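Local coordinates for protein listeriolysin O (Listeria monocytogenes, PDB 4CDB) that forms oligomeric pores in cholesterol-containing host membranes after binding to them and undergoing a major conformational change that inserts it into the bilayer, at residues H41-T46 with S175-I180; A181-A186 with V210-Q215. One frame throughout, in Å; residues are numbered along the deposited sequence.

Interaction 1. Residues H41-T46 with S175-I180; sequences HGDAVT and SESQLI. With NA (sodium ion), chain R; NA (sodium ion), chain S; NA (sodium ion), chain K; NA (sodium ion), chain H.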
loop_
_atom_site.group_PDB
_atom_site.type_symbol
_atom_site.label_atom_id
_atom_site.label_comp_id
_atom_site.label_asym_id
_atom_site.label_seq_id
_atom_site.Cartn_x
_atom_site.Cartn_y
_atom_site.Cartn_z
ATOM N N HIS A 41 3.177 0.608 18.406
ATOM C CA HIS A 41 4.626 0.572 18.268
ATOM C C HIS A 41 5.040 -0.610 17.397
ATOM O O HIS A 41 4.968 -1.762 17.825
ATOM C CB HIS A 41 5.295 0.498 19.641
ATOM C CG HIS A 41 5.004 1.675 20.518
ATOM N ND1 HIS A 41 5.376 2.961 20.186
ATOM C CD2 HIS A 41 4.381 1.763 21.717
ATOM C CE1 HIS A 41 4.992 3.788 21.140
ATOM N NE2 HIS A 41 4.386 3.087 22.082
ATOM N N GLY A 42 5.473 -0.318 16.175
ATOM C CA GLY A 42 5.823 -1.355 15.221
ATOM C C GLY A 42 7.185 -1.980 15.456
ATOM O O GLY A 42 7.753 -1.862 16.543
ATOM N N ASP A 43 7.708 -2.649 14.431
ATOM C CA ASP A 43 9.004 -3.309 14.528
ATOM C C ASP A 43 10.132 -2.309 14.735
ATOM O O ASP A 43 10.041 -1.154 14.317
ATOM C CB ASP A 43 9.298 -4.128 13.270
ATOM C CG ASP A 43 8.369 -5.311 13.109
ATOM O OD1 ASP A 43 7.729 -5.709 14.106
ATOM O OD2 ASP A 43 8.283 -5.846 11.983
ATOM N N ALA A 44 11.195 -2.766 15.386
ATOM C CA ALA A 44 12.427 -1.998 15.486
ATOM C C ALA A 44 13.490 -2.684 14.636
ATOM O O ALA A 44 13.841 -3.836 14.894
ATOM C CB ALA A 44 12.881 -1.912 16.932
ATOM N N VAL A 45 13.996 -1.993 13.619
ATOM C CA VAL A 45 15.041 -2.566 12.772
ATOM C C VAL A 45 16.406 -2.417 13.431
ATOM O O VAL A 45 16.938 -1.312 13.533
ATOM C CB VAL A 45 15.077 -1.912 11.380
ATOM C CG1 VAL A 45 16.262 -2.440 10.577
ATOM C CG2 VAL A 45 13.774 -2.168 10.646
ATOM N N THR A 46 16.968 -3.537 13.878
ATOM C CA THR A 46 18.249 -3.533 14.578
ATOM C C THR A 46 19.425 -3.332 13.623
ATOM O O THR A 46 20.399 -2.659 13.960
ATOM C CB THR A 46 18.470 -4.842 15.359
ATOM O OG1 THR A 46 18.452 -5.951 14.451
ATOM C CG2 THR A 46 17.384 -5.034 16.410
ATOM N N SER A 175 6.746 -5.256 5.004
ATOM C CA SER A 175 6.575 -5.997 6.254
ATOM C C SER A 175 5.160 -5.855 6.805
ATOM O O SER A 175 4.462 -4.885 6.507
ATOM C CB SER A 175 7.602 -5.557 7.300
ATOM O OG SER A 175 7.289 -4.280 7.823
ATOM N N GLU A 176 4.743 -6.830 7.609
ATOM C CA GLU A 176 3.422 -6.805 8.223
ATOM C C GLU A 176 3.254 -5.571 9.100
ATOM O O GLU A 176 2.234 -4.884 9.038
ATOM C CB GLU A 176 3.193 -8.069 9.056
ATOM C CG GLU A 176 1.844 -8.105 9.764
ATOM C CD GLU A 176 1.731 -9.238 10.770
ATOM O OE1 GLU A 176 2.411 -9.176 11.815
ATOM O OE2 GLU A 176 0.960 -10.187 10.516
ATOM N N SER A 177 4.270 -5.290 9.908
ATOM C CA SER A 177 4.235 -4.163 10.832
ATOM C C SER A 177 4.130 -2.825 10.105
ATOM O O SER A 177 3.493 -1.891 10.589
ATOM C CB SER A 177 5.472 -4.180 11.727
ATOM O OG SER A 177 5.445 -3.106 12.644
ATOM N N GLN A 178 4.764 -2.742 8.940
ATOM C CA GLN A 178 4.695 -1.543 8.115
ATOM C C GLN A 178 3.268 -1.296 7.648
ATOM O O GLN A 178 2.756 -0.181 7.737
ATOM C CB GLN A 178 5.611 -1.680 6.898
ATOM C CG GLN A 178 5.457 -0.562 5.878
ATOM C CD GLN A 178 5.578 -1.060 4.450
ATOM O OE1 GLN A 178 5.593 -2.264 4.200
ATOM N NE2 GLN A 178 5.658 -0.131 3.504
ATOM N N LEU A 179 2.628 -2.349 7.153
ATOM C CA LEU A 179 1.276 -2.237 6.620
ATOM C C LEU A 179 0.230 -2.069 7.722
ATOM O O LEU A 179 -0.827 -1.481 7.499
ATOM C CB LEU A 179 0.957 -3.441 5.730
ATOM C CG LEU A 179 1.831 -3.522 4.476
ATOM C CD1 LEU A 179 1.509 -4.762 3.663
ATOM C CD2 LEU A 179 1.662 -2.266 3.634
ATOM N N ILE A 180 0.532 -2.581 8.911
ATOM C CA ILE A 180 -0.335 -2.377 10.067
ATOM C C ILE A 180 -0.353 -0.900 10.461
ATOM O O ILE A 180 -1.395 -0.352 10.814
ATOM C CB ILE A 180 0.088 -3.265 11.260
ATOM C CG1 ILE A 180 -0.276 -4.723 10.984
ATOM C CG2 ILE A 180 -0.588 -2.820 12.543
ATOM C CD1 ILE A 180 0.130 -5.681 12.088
HETATM NA NA NA R . 6.403 -7.175 10.581
HETATM NA NA NA S . -0.680 -10.770 8.649
HETATM NA NA NA K . 5.810 2.784 3.648
HETATM NA NA NA H . -2.395 0.870 13.286
HETATM O O HOH W 1 9.248 -4.124 9.795
HETATM O O HOH W 2 -4.053 3.302 12.808
HETATM O O HOH W 3 -4.976 0.133 14.257
HETATM O O HOH W 4 -2.650 -12.297 8.814
#

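Interaction 2. Residues A181-A186 with V210-Q215; sequences AKFGTA and VISFKQ. With NA (sodium ion), chain N.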
loop_
_atom_site.group_PDB
_atom_site.type_symbol
_atom_site.label_atom_id
_atom_site.label_comp_id
_atom_site.label_asym_id
_atom_site.label_seq_id
_atom_site.Cartn_x
_atom_site.Cartn_y
_atom_site.Cartn_z
ATOM N N ALA A 181 0.802 -0.250 10.371
ATOM C CA ALA A 181 0.898 1.172 10.681
ATOM C C ALA A 181 0.121 2.016 9.671
ATOM O O ALA A 181 -0.293 3.135 9.971
ATOM C CB ALA A 181 2.353 1.606 10.727
ATOM N N LYS A 182 -0.081 1.464 8.480
ATOM C CA LYS A 182 -0.747 2.181 7.398
ATOM C C LYS A 182 -2.232 1.843 7.307
ATOM O O LYS A 182 -3.071 2.730 7.159
ATOM C CB LYS A 182 -0.062 1.862 6.066
ATOM C CG LYS A 182 -0.652 2.577 4.862
ATOM C CD LYS A 182 0.027 3.915 4.617
ATOM C CE LYS A 182 -0.480 4.561 3.335
ATOM N NZ LYS A 182 0.556 5.412 2.680
ATOM N N PHE A 183 -2.554 0.557 7.396
ATOM C CA PHE A 183 -3.926 0.101 7.199
ATOM C C PHE A 183 -4.605 -0.362 8.489
ATOM O O PHE A 183 -5.704 -0.917 8.454
ATOM C CB PHE A 183 -3.959 -1.020 6.160
ATOM C CG PHE A 183 -3.414 -0.618 4.818
ATOM C CD1 PHE A 183 -4.191 0.109 3.930
ATOM C CD2 PHE A 183 -2.126 -0.969 4.443
ATOM C CE1 PHE A 183 -3.693 0.480 2.692
ATOM C CE2 PHE A 183 -1.623 -0.602 3.206
ATOM C CZ PHE A 183 -2.406 0.124 2.329
ATOM N N GLY A 184 -3.953 -0.135 9.624
ATOM C CA GLY A 184 -4.505 -0.546 10.903
ATOM C C GLY A 184 -4.291 -2.025 11.156
ATOM O O GLY A 184 -3.880 -2.760 10.257
ATOM N N THR A 185 -4.571 -2.464 12.381
ATOM C CA THR A 185 -4.419 -3.867 12.767
ATOM C C THR A 185 -5.360 -4.758 11.958
ATOM O O THR A 185 -5.115 -5.957 11.787
ATOM C CB THR A 185 -4.677 -4.056 14.282
ATOM O OG1 THR A 185 -3.793 -3.207 15.026
ATOM C CG2 THR A 185 -4.451 -5.500 14.708
ATOM N N ALA A 186 -6.425 -4.158 11.437
ATOM C CA ALA A 186 -7.390 -4.874 10.608
ATOM C C ALA A 186 -6.757 -5.500 9.363
ATOM O O ALA A 186 -7.345 -6.384 8.745
ATOM C CB ALA A 186 -8.537 -3.951 10.215
ATOM N N VAL A 210 -0.059 -3.100 -1.795
ATOM C CA VAL A 210 -1.341 -3.291 -1.129
ATOM C C VAL A 210 -2.180 -2.022 -1.239
ATOM O O VAL A 210 -1.702 -0.924 -0.947
ATOM C CB VAL A 210 -1.153 -3.681 0.345
ATOM C CG1 VAL A 210 -2.493 -3.739 1.061
ATOM C CG2 VAL A 210 -0.448 -5.019 0.437
ATOM N N ILE A 211 -3.426 -2.183 -1.671
ATOM C CA ILE A 211 -4.318 -1.052 -1.888
ATOM C C ILE A 211 -5.603 -1.185 -1.070
ATOM O O ILE A 211 -6.210 -2.257 -1.022
ATOM C CB ILE A 211 -4.685 -0.916 -3.382
ATOM C CG1 ILE A 211 -3.428 -0.718 -4.229
ATOM C CG2 ILE A 211 -5.661 0.228 -3.601
ATOM C CD1 ILE A 211 -3.707 -0.623 -5.709
ATOM N N SER A 212 -6.003 -0.096 -0.420
ATOM C CA SER A 212 -7.284 -0.035 0.274
ATOM C C SER A 212 -8.195 0.959 -0.445
ATOM O O SER A 212 -7.895 2.153 -0.506
ATOM C CB SER A 212 -7.084 0.382 1.732
ATOM O OG SER A 212 -8.301 0.330 2.453
ATOM N N PHE A 213 -9.301 0.468 -0.994
ATOM C CA PHE A 213 -10.210 1.307 -1.771
ATOM C C PHE A 213 -11.591 1.376 -1.113
ATOM O O PHE A 213 -12.368 0.421 -1.171
ATOM C CB PHE A 213 -10.314 0.781 -3.207
ATOM C CG PHE A 213 -11.128 1.654 -4.124
ATOM C CD1 PHE A 213 -10.653 2.894 -4.527
ATOM C CD2 PHE A 213 -12.357 1.225 -4.600
ATOM C CE1 PHE A 213 -11.399 3.697 -5.377
ATOM C CE2 PHE A 213 -13.106 2.023 -5.453
ATOM C CZ PHE A 213 -12.627 3.259 -5.841
ATOM N N LYS A 214 -11.889 2.507 -0.480
ATOM C CA LYS A 214 -13.171 2.683 0.195
ATOM C C LYS A 214 -14.139 3.528 -0.622
ATOM O O LYS A 214 -13.794 4.617 -1.086
ATOM C CB LYS A 214 -12.985 3.316 1.579
ATOM C CG LYS A 214 -12.295 2.435 2.612
ATOM C CD LYS A 214 -12.387 3.059 4.003
ATOM C CE LYS A 214 -11.696 2.203 5.055
ATOM N NZ LYS A 214 -10.223 2.141 4.844
ATOM N N GLN A 215 -15.353 3.014 -0.789
ATOM C CA GLN A 215 -16.446 3.781 -1.370
ATOM C C GLN A 215 -17.508 4.029 -0.300
ATOM O O GLN A 215 -18.303 3.145 0.024
ATOM C CB GLN A 215 -17.035 3.050 -2.580
ATOM C CG GLN A 215 -16.095 3.000 -3.778
ATOM C CD GLN A 215 -16.502 1.964 -4.806
ATOM O OE1 GLN A 215 -16.996 0.893 -4.460
ATOM N NE2 GLN A 215 -16.298 2.282 -6.081
HETATM NA NA NA N . -7.562 -1.010 6.314
HETATM O O HOH W 5 -7.559 1.317 5.214
#

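Interaction 1. Residues H41-T46 with S175-I180
Ser177, in the first turn of helix 176-183, meets Asp43 of the loop side on. The hydroxyl of Ser177 reaches the loop backbone, where Asp43 N donates to Ser177 OG at 2.9 Å with an N-H...O angle of 148°. OG stands anti to its own backbone N (chi1 -179°), which carries it out from the helix to the chain at Gly42 and Asp43. Gly42 CA lies 3.1 Å from Ser177 OG, a tight approach that sets the Gly42 backbone directly against the hydroxyl. Asp43 folds its carboxylate alongside Ser177, with Asp43 OD2 3.3 Å from Ser177 CB; with chi1 at -67°, CG sits beside the backbone N that makes the bond. Asp43 OD2 also binds a sodium ion at 2.7 Å and accepts from a water, which in turn accepts from Ser175 OG. Ser175 is the N-cap: its OG accepts from Gln178 N at 3.2 Å, so the water couples the cap to the carboxylate. Negative charge beside a helix N-terminus probably suits the helix dipole. The buried Ser177 OG has further hydrogen bonds with Tyr40 and Ser366, which probably help to fix its rotation. The loop follows strand 39-41 and is held to strand 362-385 by backbone bonds from Asp43 to Glu367, while on another side of helix 176-183 Leu179 packs on Phe187 of helix 187-194 and Phe198 of helix 198-202.

Interaction 2. Residues A181-A186 with V210-Q215
Phe183 lays the far end of its ring against strand 207-222, overlapping the backbone and side chains of Val210 and Ser212 at a slant. Its CE1 comes 3.5 Å from Ser212 CB, and CZ lies 3.5 Å from Val210 O. On the neighbouring ring carbon, Phe183 CE2 touches Val210 CG1 at 3.9 Å, the apolar part of the contact. The ring is turned toward the strand by a chi1 of -59°, which puts CG anti to the carbonyl carbon, beside the backbone N. Phe183 O binds a sodium ion at 2.8 Å. Lys182 CG lies over one face of the ring, offset toward its rim. Val210 and Ser212, two apart on the strand, both turn toward the helix, whereas Ile211 between them faces away and packs on Leu266 and Leu268 of strand 262-270. Beyond the edge of the ring, in its plane, a water bridges the metal and the strand: it binds the sodium ion at 2.6 Å and is hydrogen-bonded to Ser212 OG at 3.0 Å. Gln78 and Tyr265 complete the ion's protein ligands. At the end of the helix, Gly184 takes up a positive phi (79°) and leads the chain away. The buried contact therefore joins aromatic packing to a hydrated ion: carbon meets the strand directly, while the helix-end carbonyl and the serine hydroxyl are linked through metal and water.

How the interactions relate
From the N terminus, the chain runs through strand 39-41 into loop 41-46, and interaction 1 closes a long excursion of 128 residues when 175-180 begins helix 176-183. The same helix then runs directly into 181-186, and interaction 2 closes a much shorter loop, of 23 residues, when strand 207-222 passes through 210-215. The two loops therefore follow in series and neither nest nor cross. They are not independent, since Leu179 CD1 packs on Val210 CG2 at 3.8 Å. Helix 176-183, part of a region that probably becomes transmembrane strand in the pore, is thus held between the loop beside strand 362-385 and the antiparallel sheet containing strand 207-222.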